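Long-range contacts in single-strand DNA-binding protein (Agrobacterium tumefaciens, PDB 3BTP), which binds single-stranded but not double-stranded DNA, whatever its sequence, and mediates nuclear uptake of the single-stranded copies of the transferred T-DNA: residues A[115-120]-A[148-153]; A[257-263]-A[308-314]; A[403-407]-A[494-500]; A[481-485]-A[508-512]. All blocks are in the same frame, centred on the assembly; numbering follows the deposited sequence.

Contact 1: residues A[115-120]-A[148-153]; sequences DEYILV and SCRLYR
Y117 to V120 pair with Y152 to C149 as the two central strands of a four-stranded antiparallel sheet. I118 and L151 form a hydrogen-bonded pair: L151 N reaches I118 O at 2.8 Å, with the return bond from I118 N to L151 O. V120 N bonds to C149 O, while the answering bond from C149 N is weak. On one face I118, V120, C149 and L151 pack together, V120 CG2 lying 3.8 Å from L151 CD1; on the other, L119 runs alongside R150, with L119 CD2 against R150 CG. At the strand end R153 reaches along D115. R153 CB lies 3.8 Å from both D115 O and E116 O; with CG anti to the backbone N (chi1 -168°) and the chain extended, R153 CD comes within 3.4 Å of D115 OD1. Farther out, CZ sits 3.6 Å from D115 OD2. D115 OD2 lies over one face of the guanidinium, the two planes 14° apart, and the salt bridge rests on charge alone, no N-H being aimed at the oxygen. D115 OD2 also meets R113 and K266, and R153 NH1 meets E304 and Y159; R153 NH1 stands 3.1 Å from D115 OD2.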
loop_
_atom_site.group_PDB
_atom_site.type_symbol
_atom_site.label_atom_id
_atom_site.label_comp_id
_atom_site.label_asym_id
_atom_site.label_seq_id
_atom_site.Cartn_x
_atom_site.Cartn_y
_atom_site.Cartn_z
ATOM N N ASP A 115 -2.084 9.620 -18.954
ATOM C CA ASP A 115 -3.146 9.251 -18.039
ATOM C C ASP A 115 -2.889 9.727 -16.604
ATOM O O ASP A 115 -3.395 9.153 -15.648
ATOM C CB ASP A 115 -3.335 7.710 -18.100
ATOM C CG ASP A 115 -2.121 6.936 -17.554
ATOM O OD1 ASP A 115 -1.182 7.631 -17.162
ATOM O OD2 ASP A 115 -2.110 5.663 -17.492
ATOM N N GLU A 116 -2.115 10.794 -16.453
ATOM C CA GLU A 116 -1.698 11.317 -15.139
ATOM C C GLU A 116 -2.882 11.954 -14.346
ATOM O O GLU A 116 -2.771 12.207 -13.133
ATOM C CB GLU A 116 -0.527 12.315 -15.339
ATOM C CG GLU A 116 -0.883 13.639 -16.102
ATOM C CD GLU A 116 0.293 14.733 -16.078
ATOM O OE1 GLU A 116 1.313 14.630 -15.318
ATOM O OE2 GLU A 116 0.178 15.720 -16.835
ATOM N N TYR A 117 -3.987 12.273 -15.070
ATOM C CA TYR A 117 -5.263 12.544 -14.430
ATOM C C TYR A 117 -6.449 12.035 -15.245
ATOM O O TYR A 117 -6.348 11.789 -16.474
ATOM C CB TYR A 117 -5.425 14.011 -13.889
ATOM C CG TYR A 117 -5.628 15.063 -14.983
ATOM C CD1 TYR A 117 -6.908 15.299 -15.528
ATOM C CD2 TYR A 117 -4.520 15.773 -15.511
ATOM C CE1 TYR A 117 -7.109 16.229 -16.549
ATOM C CE2 TYR A 117 -4.703 16.732 -16.495
ATOM C CZ TYR A 117 -5.996 16.943 -17.023
ATOM O OH TYR A 117 -6.163 17.856 -18.020
ATOM N N ILE A 118 -7.543 11.829 -14.514
ATOM C CA ILE A 118 -8.833 11.508 -15.048
ATOM C C ILE A 118 -9.841 12.547 -14.486
ATOM O O ILE A 118 -9.821 12.853 -13.292
ATOM C CB ILE A 118 -9.262 10.081 -14.639
ATOM C CG1 ILE A 118 -8.232 9.010 -15.092
ATOM C CG2 ILE A 118 -10.661 9.761 -15.145
ATOM C CD1 ILE A 118 -8.455 7.658 -14.494
ATOM N N LEU A 119 -10.720 13.071 -15.345
ATOM C CA LEU A 119 -11.793 13.980 -14.917
ATOM C C LEU A 119 -13.077 13.213 -14.800
ATOM O O LEU A 119 -13.524 12.600 -15.784
ATOM C CB LEU A 119 -11.992 15.146 -15.939
ATOM C CG LEU A 119 -10.856 16.198 -15.910
ATOM C CD1 LEU A 119 -11.297 17.409 -16.751
ATOM C CD2 LEU A 119 -10.441 16.688 -14.447
ATOM N N VAL A 120 -13.656 13.187 -13.600
ATOM C CA VAL A 120 -14.906 12.435 -13.421
ATOM C C VAL A 120 -16.082 13.390 -13.288
ATOM O O VAL A 120 -15.985 14.416 -12.629
ATOM C CB VAL A 120 -14.889 11.457 -12.202
ATOM C CG1 VAL A 120 -16.144 10.531 -12.233
ATOM C CG2 VAL A 120 -13.576 10.631 -12.171
ATOM N N SER A 148 -15.495 19.043 -11.508
ATOM C CA SER A 148 -15.184 17.602 -11.638
ATOM C C SER A 148 -14.613 17.037 -10.344
ATOM O O SER A 148 -13.977 17.771 -9.565
ATOM C CB SER A 148 -14.137 17.357 -12.762
ATOM O OG SER A 148 -14.618 17.883 -13.969
ATOM N N CYS A 149 -14.796 15.720 -10.160
ATOM C CA CYS A 149 -13.852 14.939 -9.357
ATOM C C CYS A 149 -12.512 14.668 -10.141
ATOM O O CYS A 149 -12.482 13.888 -11.096
ATOM C CB CYS A 149 -14.466 13.622 -8.833
ATOM S SG CYS A 149 -13.339 12.846 -7.655
ATOM N N ARG A 150 -11.420 15.329 -9.747
ATOM C CA ARG A 150 -10.128 15.145 -10.418
ATOM C C ARG A 150 -9.296 13.991 -9.792
ATOM O O ARG A 150 -8.973 14.004 -8.596
ATOM C CB ARG A 150 -9.328 16.462 -10.369
ATOM C CG ARG A 150 -10.041 17.693 -10.964
ATOM C CD ARG A 150 -9.042 18.894 -11.116
ATOM N NE ARG A 150 -8.394 19.297 -9.854
ATOM C CZ ARG A 150 -8.882 20.139 -8.920
ATOM N NH1 ARG A 150 -10.067 20.729 -9.084
ATOM N NH2 ARG A 150 -8.144 20.433 -7.824
ATOM N N LEU A 151 -8.931 13.007 -10.594
ATOM C CA LEU A 151 -8.199 11.858 -10.053
ATOM C C LEU A 151 -6.741 11.950 -10.536
ATOM O O LEU A 151 -6.548 12.079 -11.715
ATOM C CB LEU A 151 -8.888 10.540 -10.472
ATOM C CG LEU A 151 -10.245 10.174 -9.816
ATOM C CD1 LEU A 151 -10.804 8.817 -10.275
ATOM C CD2 LEU A 151 -10.186 10.118 -8.237
ATOM N N TYR A 152 -5.753 11.995 -9.606
ATOM C CA TYR A 152 -4.310 12.103 -9.957
ATOM C C TYR A 152 -3.614 10.723 -9.829
ATOM O O TYR A 152 -3.738 10.080 -8.790
ATOM C CB TYR A 152 -3.631 13.090 -9.027
ATOM C CG TYR A 152 -4.294 14.427 -9.007
ATOM C CD1 TYR A 152 -3.949 15.394 -9.953
ATOM C CD2 TYR A 152 -5.303 14.725 -8.078
ATOM C CE1 TYR A 152 -4.580 16.609 -9.974
ATOM C CE2 TYR A 152 -5.950 15.949 -8.084
ATOM C CZ TYR A 152 -5.556 16.890 -9.025
ATOM O OH TYR A 152 -6.123 18.126 -9.031
ATOM N N ARG A 153 -2.916 10.286 -10.858
ATOM C CA ARG A 153 -2.226 8.993 -10.868
ATOM C C ARG A 153 -0.972 9.140 -9.977
ATOM O O ARG A 153 -0.269 10.139 -10.082
ATOM C CB ARG A 153 -1.797 8.647 -12.285
ATOM C CG ARG A 153 -1.330 7.184 -12.459
ATOM C CD ARG A 153 -0.600 6.967 -13.836
ATOM N NE ARG A 153 -0.131 5.568 -13.959
ATOM C CZ ARG A 153 -0.896 4.513 -14.270
ATOM N NH1 ARG A 153 -2.196 4.657 -14.572
ATOM N NH2 ARG A 153 -0.350 3.289 -14.325
#

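Contact 2: residues A[257-263]-A[308-314]; sequences GSLLPDI and KSKSGIM
With chi1 at -163°, K308 CG points away from its own backbone N, and this start runs the lysine chain past D262 O and P261 O. Bends at chi3 (115°) and chi4 then carry CE to L260 O and NZ to G257 O. Along the way K308 CD comes within 3.4 Å of P261 O and 4.0 Å of L260 CB. At the tip, NZ makes a weak hydrogen bond to G257 O at 3.4 Å. The aliphatic part of the lysine thus packs on carbonyls and a leucine while its ammonium end is gripped loosely. At the other end of the contact the join is firmer: K308 N donates to D262 O at 2.8 Å in a nearly straight bond (168°). D262's carboxylate is turned elsewhere, to R244 and the backbone N of R277. L260 CD1 reaches G312 O at 3.7 Å and lies near M314 SD, and the M314 methyl CE touches D262 O. G257 and G312, both with positive phi, come together backbone to backbone, G257 O standing 3.8 Å from G312 CA. A water bonds to S258 OG and donates to K310 O, 2.7 Å from the water oxygen. The hydroxyls of S309 and S311 each hydrogen-bond to an acidic side chain on the chain of another protein. S309 to G312 is a type I beta turn linking strands 304-308 and 314-316 as a beta hairpin, and D262 with I263, opposite S275, is a classic beta bulge where the neighbouring strand of the same four-stranded antiparallel sheet begins.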
loop_
_atom_site.group_PDB
_atom_site.type_symbol
_atom_site.label_atom_id
_atom_site.label_comp_id
_atom_site.label_asym_id
_atom_site.label_seq_id
_atom_site.Cartn_x
_atom_site.Cartn_y
_atom_site.Cartn_z
ATOM N N GLY A 257 -14.170 13.333 -3.918
ATOM C CA GLY A 257 -13.959 11.895 -4.247
ATOM C C GLY A 257 -14.842 10.973 -3.414
ATOM O O GLY A 257 -14.814 9.730 -3.559
ATOM N N SER A 258 -15.686 11.579 -2.565
ATOM C CA SER A 258 -16.500 10.794 -1.665
ATOM C C SER A 258 -17.832 10.315 -2.219
ATOM O O SER A 258 -18.733 10.045 -1.440
ATOM C CB SER A 258 -16.559 11.428 -0.255
ATOM O OG SER A 258 -15.422 10.861 0.521
ATOM N N LEU A 259 -17.928 10.147 -3.547
ATOM C CA LEU A 259 -19.133 9.715 -4.218
ATOM C C LEU A 259 -18.913 8.855 -5.440
ATOM O O LEU A 259 -19.805 8.811 -6.277
ATOM C CB LEU A 259 -20.029 10.922 -4.671
ATOM C CG LEU A 259 -20.866 11.738 -3.642
ATOM C CD1 LEU A 259 -21.866 12.779 -4.289
ATOM C CD2 LEU A 259 -21.636 10.853 -2.673
ATOM N N LEU A 260 -17.814 8.125 -5.557
ATOM C CA LEU A 260 -17.470 7.438 -6.791
ATOM C C LEU A 260 -17.915 6.011 -6.679
ATOM O O LEU A 260 -18.174 5.528 -5.577
ATOM C CB LEU A 260 -15.950 7.431 -7.029
ATOM C CG LEU A 260 -15.177 8.745 -7.046
ATOM C CD1 LEU A 260 -13.611 8.615 -6.595
ATOM C CD2 LEU A 260 -15.429 9.467 -8.389
ATOM N N PRO A 261 -17.958 5.304 -7.806
ATOM C CA PRO A 261 -18.290 3.866 -7.777
ATOM C C PRO A 261 -17.112 3.024 -7.272
ATOM O O PRO A 261 -16.011 3.554 -7.022
ATOM C CB PRO A 261 -18.639 3.512 -9.246
ATOM C CG PRO A 261 -18.534 4.752 -10.015
ATOM C CD PRO A 261 -17.715 5.781 -9.176
ATOM N N ASP A 262 -17.385 1.746 -7.081
ATOM C CA ASP A 262 -16.512 0.802 -6.481
ATOM C C ASP A 262 -15.292 0.564 -7.420
ATOM O O ASP A 262 -14.158 0.380 -6.959
ATOM C CB ASP A 262 -17.277 -0.535 -6.364
ATOM C CG ASP A 262 -18.630 -0.420 -5.595
ATOM O OD1 ASP A 262 -18.803 0.501 -4.789
ATOM O OD2 ASP A 262 -19.543 -1.275 -5.787
ATOM N N ILE A 263 -15.555 0.506 -8.730
ATOM C CA ILE A 263 -14.641 -0.101 -9.701
ATOM C C ILE A 263 -14.446 0.923 -10.782
ATOM O O ILE A 263 -15.389 1.488 -11.279
ATOM C CB ILE A 263 -15.175 -1.412 -10.282
ATOM C CG1 ILE A 263 -15.281 -2.524 -9.208
ATOM C CG2 ILE A 263 -14.334 -1.874 -11.418
ATOM C CD1 ILE A 263 -16.184 -3.685 -9.587
ATOM N N LYS A 308 -11.953 1.024 -5.329
ATOM C CA LYS A 308 -12.099 2.123 -4.402
ATOM C C LYS A 308 -11.930 1.793 -2.927
ATOM O O LYS A 308 -12.439 0.788 -2.422
ATOM C CB LYS A 308 -13.470 2.727 -4.559
ATOM C CG LYS A 308 -13.447 4.043 -3.929
ATOM C CD LYS A 308 -14.643 4.875 -4.254
ATOM C CE LYS A 308 -15.418 5.093 -2.989
ATOM N NZ LYS A 308 -15.828 6.558 -3.085
ATOM N N SER A 309 -11.233 2.676 -2.262
ATOM C CA SER A 309 -11.043 2.604 -0.852
ATOM C C SER A 309 -12.174 3.423 -0.172
ATOM O O SER A 309 -12.799 4.295 -0.818
ATOM C CB SER A 309 -9.609 3.133 -0.574
ATOM O OG SER A 309 -9.437 3.469 0.763
ATOM N N LYS A 310 -12.486 3.147 1.086
ATOM C CA LYS A 310 -13.453 4.036 1.825
ATOM C C LYS A 310 -13.083 5.505 1.869
ATOM O O LYS A 310 -13.942 6.378 2.081
ATOM C CB LYS A 310 -13.690 3.556 3.252
ATOM C CG LYS A 310 -14.448 2.229 3.239
ATOM C CD LYS A 310 -14.248 1.463 4.531
ATOM C CE LYS A 310 -14.304 -0.033 4.195
ATOM N NZ LYS A 310 -15.764 -0.439 4.092
ATOM N N SER A 311 -11.819 5.793 1.615
ATOM C CA SER A 311 -11.342 7.161 1.596
ATOM C C SER A 311 -11.645 7.897 0.289
ATOM O O SER A 311 -11.663 9.177 0.193
ATOM C CB SER A 311 -9.854 7.172 1.927
ATOM O OG SER A 311 -9.148 6.538 0.856
ATOM N N GLY A 312 -11.860 7.128 -0.751
ATOM C CA GLY A 312 -11.975 7.771 -2.032
ATOM C C GLY A 312 -10.865 7.408 -2.990
ATOM O O GLY A 312 -11.058 7.517 -4.178
ATOM N N ILE A 313 -9.732 6.932 -2.482
ATOM C CA ILE A 313 -8.654 6.436 -3.329
ATOM C C ILE A 313 -9.050 5.219 -4.156
ATOM O O ILE A 313 -9.591 4.277 -3.655
ATOM C CB ILE A 313 -7.336 6.119 -2.516
ATOM C CG1 ILE A 313 -6.958 7.286 -1.591
ATOM C CG2 ILE A 313 -6.190 5.631 -3.438
ATOM C CD1 ILE A 313 -5.919 6.879 -0.637
ATOM N N MET A 314 -8.708 5.244 -5.436
ATOM C CA MET A 314 -8.875 4.113 -6.334
ATOM C C MET A 314 -7.555 3.424 -6.516
ATOM O O MET A 314 -6.711 3.848 -7.317
ATOM C CB MET A 314 -9.386 4.656 -7.676
ATOM C CG MET A 314 -10.604 5.459 -7.480
ATOM S SD MET A 314 -12.168 4.666 -7.849
ATOM C CE MET A 314 -11.844 3.091 -7.849
HETATM O O HOH W 1 -14.987 8.069 0.234
#

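Contact 3: residues A[403-407]-A[494-500]; sequences GNRYM and TYTNVVE
Backbone hydrogen bonds set the register between R405-M407 and T494-N497. Y406 and Y495 are a hydrogen-bonded antiparallel pair, Y406 N donating to Y495 O at 2.8 Å and Y495 N returning a longer bond to Y406 O. Beyond them N497 N donates to N404 O at 2.8 Å. Among side-chain bonds, R405 is the main donor. A chi1 of 180° sends its chain out trans to the main-chain nitrogen, and a bend at chi3 brings NE to T496 OG1 at 2.6 Å, with the hydroxyl near the guanidinium plane; R405 NH2 adds a weak bond to the same oxygen. T494 OG1 lies over one guanidinium face, offset toward the rim. Both threonine hydroxyls also bond to D484 of the next strand, so D484 gathers both hydroxyls, with R405 NE only a long, weak ion-pair partner. These strands, 405-407 and 494-497, are neighbours in an eight-stranded antiparallel barrel, and 494-497 runs straight into helix 498-503. N497 caps that helix: its OD1 accepts from V499 N at 3.2 Å, the donor standing above the amide plane. Carbon contacts are slight by comparison. Y406 CB meets Y495 CB on the face opposite R405, M407 CB touches T494 CG2 at 3.9 Å, and N404 CB rests on E500 CG, methylene against methylene, at 3.8 Å.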
loop_
_atom_site.group_PDB
_atom_site.type_symbol
_atom_site.label_atom_id
_atom_site.label_comp_id
_atom_site.label_asym_id
_atom_site.label_seq_id
_atom_site.Cartn_x
_atom_site.Cartn_y
_atom_site.Cartn_z
ATOM N N GLY A 403 7.496 -22.843 4.301
ATOM C CA GLY A 403 6.774 -21.592 4.568
ATOM C C GLY A 403 6.994 -21.021 5.933
ATOM O O GLY A 403 6.343 -20.051 6.320
ATOM N N ASN A 404 7.876 -21.642 6.710
ATOM C CA ASN A 404 7.930 -21.320 8.164
ATOM C C ASN A 404 9.201 -20.672 8.655
ATOM O O ASN A 404 9.265 -20.227 9.778
ATOM C CB ASN A 404 7.716 -22.577 9.012
ATOM C CG ASN A 404 6.320 -23.099 8.908
ATOM O OD1 ASN A 404 6.153 -24.305 8.815
ATOM N ND2 ASN A 404 5.316 -22.203 8.856
ATOM N N ARG A 405 10.202 -20.675 7.813
ATOM C CA ARG A 405 11.493 -20.249 8.200
ATOM C C ARG A 405 12.141 -19.335 7.153
ATOM O O ARG A 405 12.143 -19.671 6.003
ATOM C CB ARG A 405 12.372 -21.508 8.323
ATOM C CG ARG A 405 13.822 -21.147 8.741
ATOM C CD ARG A 405 14.572 -22.452 9.163
ATOM N NE ARG A 405 14.161 -22.909 10.501
ATOM C CZ ARG A 405 14.675 -24.006 11.082
ATOM N NH1 ARG A 405 15.575 -24.704 10.438
ATOM N NH2 ARG A 405 14.314 -24.387 12.284
ATOM N N TYR A 406 12.793 -18.285 7.608
ATOM C CA TYR A 406 13.768 -17.497 6.814
ATOM C C TYR A 406 15.221 -17.828 7.061
ATOM O O TYR A 406 15.656 -18.084 8.194
ATOM C CB TYR A 406 13.600 -15.976 7.018
ATOM C CG TYR A 406 12.348 -15.401 6.363
ATOM C CD1 TYR A 406 11.255 -15.039 7.149
ATOM C CD2 TYR A 406 12.312 -15.125 4.963
ATOM C CE1 TYR A 406 10.091 -14.427 6.573
ATOM C CE2 TYR A 406 11.159 -14.522 4.330
ATOM C CZ TYR A 406 10.045 -14.212 5.179
ATOM O OH TYR A 406 8.899 -13.666 4.675
ATOM N N MET A 407 15.976 -17.793 5.972
ATOM C CA MET A 407 17.407 -18.058 6.009
ATOM C C MET A 407 18.093 -17.226 4.931
ATOM O O MET A 407 17.451 -16.702 4.025
ATOM C CB MET A 407 17.689 -19.583 5.826
ATOM C CG MET A 407 17.337 -20.184 4.485
ATOM S SD MET A 407 17.253 -21.978 4.340
ATOM C CE MET A 407 15.609 -22.270 5.016
ATOM N N THR A 494 18.766 -17.906 11.497
ATOM C CA THR A 494 17.446 -18.107 10.919
ATOM C C THR A 494 16.353 -17.521 11.812
ATOM O O THR A 494 16.581 -17.216 12.979
ATOM C CB THR A 494 17.206 -19.597 10.518
ATOM O OG1 THR A 494 17.119 -20.404 11.686
ATOM C CG2 THR A 494 18.345 -20.138 9.593
ATOM N N TYR A 495 15.174 -17.348 11.230
ATOM C CA TYR A 495 13.996 -17.022 11.936
ATOM C C TYR A 495 12.966 -18.096 11.600
ATOM O O TYR A 495 12.742 -18.387 10.429
ATOM C CB TYR A 495 13.371 -15.697 11.436
ATOM C CG TYR A 495 14.081 -14.477 11.942
ATOM C CD1 TYR A 495 13.802 -13.974 13.202
ATOM C CD2 TYR A 495 15.088 -13.858 11.146
ATOM C CE1 TYR A 495 14.470 -12.838 13.691
ATOM C CE2 TYR A 495 15.751 -12.748 11.601
ATOM C CZ TYR A 495 15.472 -12.276 12.888
ATOM O OH TYR A 495 16.137 -11.167 13.336
ATOM N N THR A 496 12.215 -18.528 12.607
ATOM C CA THR A 496 11.272 -19.605 12.432
ATOM C C THR A 496 9.973 -19.147 13.089
ATOM O O THR A 496 10.023 -18.491 14.116
ATOM C CB THR A 496 11.800 -20.955 13.005
ATOM O OG1 THR A 496 12.914 -21.369 12.238
ATOM C CG2 THR A 496 10.770 -22.102 12.852
ATOM N N ASN A 497 8.839 -19.459 12.455
ATOM C CA ASN A 497 7.445 -19.091 12.919
ATOM C C ASN A 497 7.213 -19.630 14.350
ATOM O O ASN A 497 7.638 -20.747 14.647
ATOM C CB ASN A 497 6.559 -19.833 11.908
ATOM C CG ASN A 497 5.056 -19.612 12.017
ATOM O OD1 ASN A 497 4.478 -19.003 12.950
ATOM N ND2 ASN A 497 4.373 -20.183 11.010
ATOM N N VAL A 498 6.534 -18.866 15.228
ATOM C CA VAL A 498 6.162 -19.394 16.554
ATOM C C VAL A 498 5.376 -20.721 16.513
ATOM O O VAL A 498 5.591 -21.563 17.389
ATOM C CB VAL A 498 5.471 -18.362 17.550
ATOM C CG1 VAL A 498 6.485 -17.598 18.366
ATOM C CG2 VAL A 498 4.546 -17.445 16.898
ATOM N N VAL A 499 4.542 -20.938 15.494
ATOM C CA VAL A 499 3.712 -22.151 15.343
ATOM C C VAL A 499 4.530 -23.416 15.247
ATOM O O VAL A 499 4.125 -24.507 15.750
ATOM C CB VAL A 499 2.737 -22.072 14.100
ATOM C CG1 VAL A 499 2.006 -23.381 13.887
ATOM C CG2 VAL A 499 1.681 -20.940 14.295
ATOM N N GLU A 500 5.691 -23.294 14.613
ATOM C CA GLU A 500 6.623 -24.385 14.642
ATOM C C GLU A 500 7.197 -24.615 16.037
ATOM O O GLU A 500 7.511 -25.740 16.374
ATOM C CB GLU A 500 7.749 -24.196 13.608
ATOM C CG GLU A 500 7.320 -24.509 12.222
ATOM C CD GLU A 500 7.042 -26.009 12.086
ATOM O OE1 GLU A 500 8.052 -26.782 12.066
ATOM O OE2 GLU A 500 5.832 -26.400 12.046
#

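Contact 4: residues A[481-485]-A[508-512]; sequences LIADR and LPSDA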
loop_
_atom_site.group_PDB
_atom_site.type_symbol
_atom_site.label_atom_id
_atom_site.label_comp_id
_atom_site.label_asym_id
_atom_site.label_seq_id
_atom_site.Cartn_x
_atom_site.Cartn_y
_atom_site.Cartn_z
ATOM N N LEU A 481 7.832 -14.446 14.156
ATOM C CA LEU A 481 9.025 -15.226 13.813
ATOM C C LEU A 481 10.088 -14.936 14.869
ATOM O O LEU A 481 10.295 -13.803 15.283
ATOM C CB LEU A 481 9.589 -14.809 12.424
ATOM C CG LEU A 481 8.707 -15.072 11.174
ATOM C CD1 LEU A 481 8.705 -13.884 10.266
ATOM C CD2 LEU A 481 9.249 -16.244 10.439
ATOM N N ILE A 482 10.800 -15.997 15.219
ATOM C CA ILE A 482 11.697 -16.055 16.344
ATOM C C ILE A 482 13.096 -16.280 15.808
ATOM O O ILE A 482 13.302 -17.147 14.924
ATOM C CB ILE A 482 11.278 -17.181 17.325
ATOM C CG1 ILE A 482 9.748 -17.147 17.595
ATOM C CG2 ILE A 482 12.102 -17.075 18.673
ATOM C CD1 ILE A 482 9.304 -15.898 18.428
ATOM N N ALA A 483 14.048 -15.487 16.297
ATOM C CA ALA A 483 15.462 -15.715 15.951
ATOM C C ALA A 483 15.930 -16.975 16.623
ATOM O O ALA A 483 16.058 -16.998 17.839
ATOM C CB ALA A 483 16.383 -14.524 16.370
ATOM N N ASP A 484 16.212 -17.991 15.820
ATOM C CA ASP A 484 16.605 -19.282 16.318
ATOM C C ASP A 484 18.002 -19.313 16.941
ATOM O O ASP A 484 18.855 -18.464 16.671
ATOM C CB ASP A 484 16.507 -20.344 15.186
ATOM C CG ASP A 484 15.124 -20.383 14.543
ATOM O OD1 ASP A 484 14.096 -20.278 15.259
ATOM O OD2 ASP A 484 15.058 -20.477 13.314
ATOM N N ARG A 485 18.207 -20.347 17.752
ATOM C CA ARG A 485 19.422 -20.587 18.459
ATOM C C ARG A 485 19.692 -22.073 18.319
ATOM O O ARG A 485 18.755 -22.866 18.309
ATOM C CB ARG A 485 19.281 -20.162 19.937
ATOM C CG ARG A 485 19.576 -18.770 20.121
ATOM C CD ARG A 485 19.540 -18.403 21.494
ATOM N NE ARG A 485 19.422 -16.964 21.683
ATOM C CZ ARG A 485 20.424 -16.075 21.807
ATOM N NH1 ARG A 485 21.696 -16.411 21.744
ATOM N NH2 ARG A 485 20.125 -14.807 21.983
ATOM N N LEU A 508 10.869 -21.103 23.473
ATOM C CA LEU A 508 11.403 -19.862 22.948
ATOM C C LEU A 508 12.673 -19.477 23.670
ATOM O O LEU A 508 12.732 -19.671 24.878
ATOM C CB LEU A 508 10.399 -18.753 23.192
ATOM C CG LEU A 508 9.452 -18.151 22.156
ATOM C CD1 LEU A 508 8.964 -19.088 21.102
ATOM C CD2 LEU A 508 8.336 -17.667 22.944
ATOM N N PRO A 509 13.686 -18.899 22.946
ATOM C CA PRO A 509 14.808 -18.306 23.661
ATOM C C PRO A 509 14.267 -17.174 24.552
ATOM O O PRO A 509 13.215 -16.585 24.247
ATOM C CB PRO A 509 15.714 -17.739 22.554
ATOM C CG PRO A 509 15.208 -18.358 21.233
ATOM C CD PRO A 509 13.795 -18.737 21.469
ATOM N N SER A 510 14.969 -16.897 25.644
ATOM C CA SER A 510 14.517 -15.938 26.657
ATOM C C SER A 510 14.417 -14.479 26.143
ATOM O O SER A 510 13.449 -13.768 26.463
ATOM C CB SER A 510 15.319 -16.086 27.969
ATOM O OG SER A 510 16.719 -16.212 27.732
ATOM N N ASP A 511 15.344 -14.068 25.281
ATOM C CA ASP A 511 15.221 -12.736 24.612
ATOM C C ASP A 511 13.888 -12.596 23.847
ATOM O O ASP A 511 13.130 -11.646 24.063
ATOM C CB ASP A 511 16.470 -12.367 23.766
ATOM C CG ASP A 511 16.749 -13.317 22.604
ATOM O OD1 ASP A 511 15.893 -14.132 22.248
ATOM O OD2 ASP A 511 17.846 -13.229 21.994
ATOM N N ALA A 512 13.563 -13.625 23.040
ATOM C CA ALA A 512 12.292 -13.707 22.332
ATOM C C ALA A 512 11.101 -13.722 23.280
ATOM O O ALA A 512 10.057 -13.061 23.054
ATOM C CB ALA A 512 12.301 -14.924 21.451
#
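R485 and D511 meet from opposite directions, the guanidinium offering its edge to the carboxylate. D511 OD2 lies within 5° of the guanidinium plane and accepts from R485 NH2 at 2.8 Å in a salt bridge. Seen from the aspartate the approach is different: the nitrogen comes from above the carboxylate plane, the two planes are 44° apart, and only OD2 takes a bond from the arginine. P509 CB sits at the same guanidinium's edge, 3.9 Å from R485 NE, the pyrrolidine ring lying alongside. Each charged group has a further partner, R491 for D511 OD2 and the carbonyl of G489 for R485 NH1, which helps to hold both in place. The contact sets the start of helix 510-515, with P509 at its N-cap position, against strand 480-485 of the eight-stranded antiparallel barrel. Here the strand carries its apolar grip in I482. Its CG2 touches two residues of the helix start, 3.5 Å from A512 CB and 3.7 Å from P509 CD. The I482 and L508 side chains cross at about a right angle, with I482 CG1 4.1 Å from L508 CD1. V498 and Y501 of helix 498-503 pack against both I482 and L508. Farther along the strand P509 CG touches the carbonyl oxygen of A483 at 3.8 Å.

Contacts 1 and 2 occur first along the chain and lie on one side of its centre; contacts 3 and 4 follow on the other, about 44 Å from contact 1 to contact 3 between centres. Contact 1 joins two strands of one four-stranded sheet, and contact 2 the loops of another; C149, V120 and L151 of contact 1 pack on G257 and L260 of contact 2, so the 257-263 loop packs against one face of the first sheet. Contacts 3 and 4, with centres about 11 Å apart, interleave along the chain and meet on the barrel, where strands 480-485 and 494-497 are neighbours. The pairs, about 25 Å apart at their nearest atoms, are consistent with two separately packed parts.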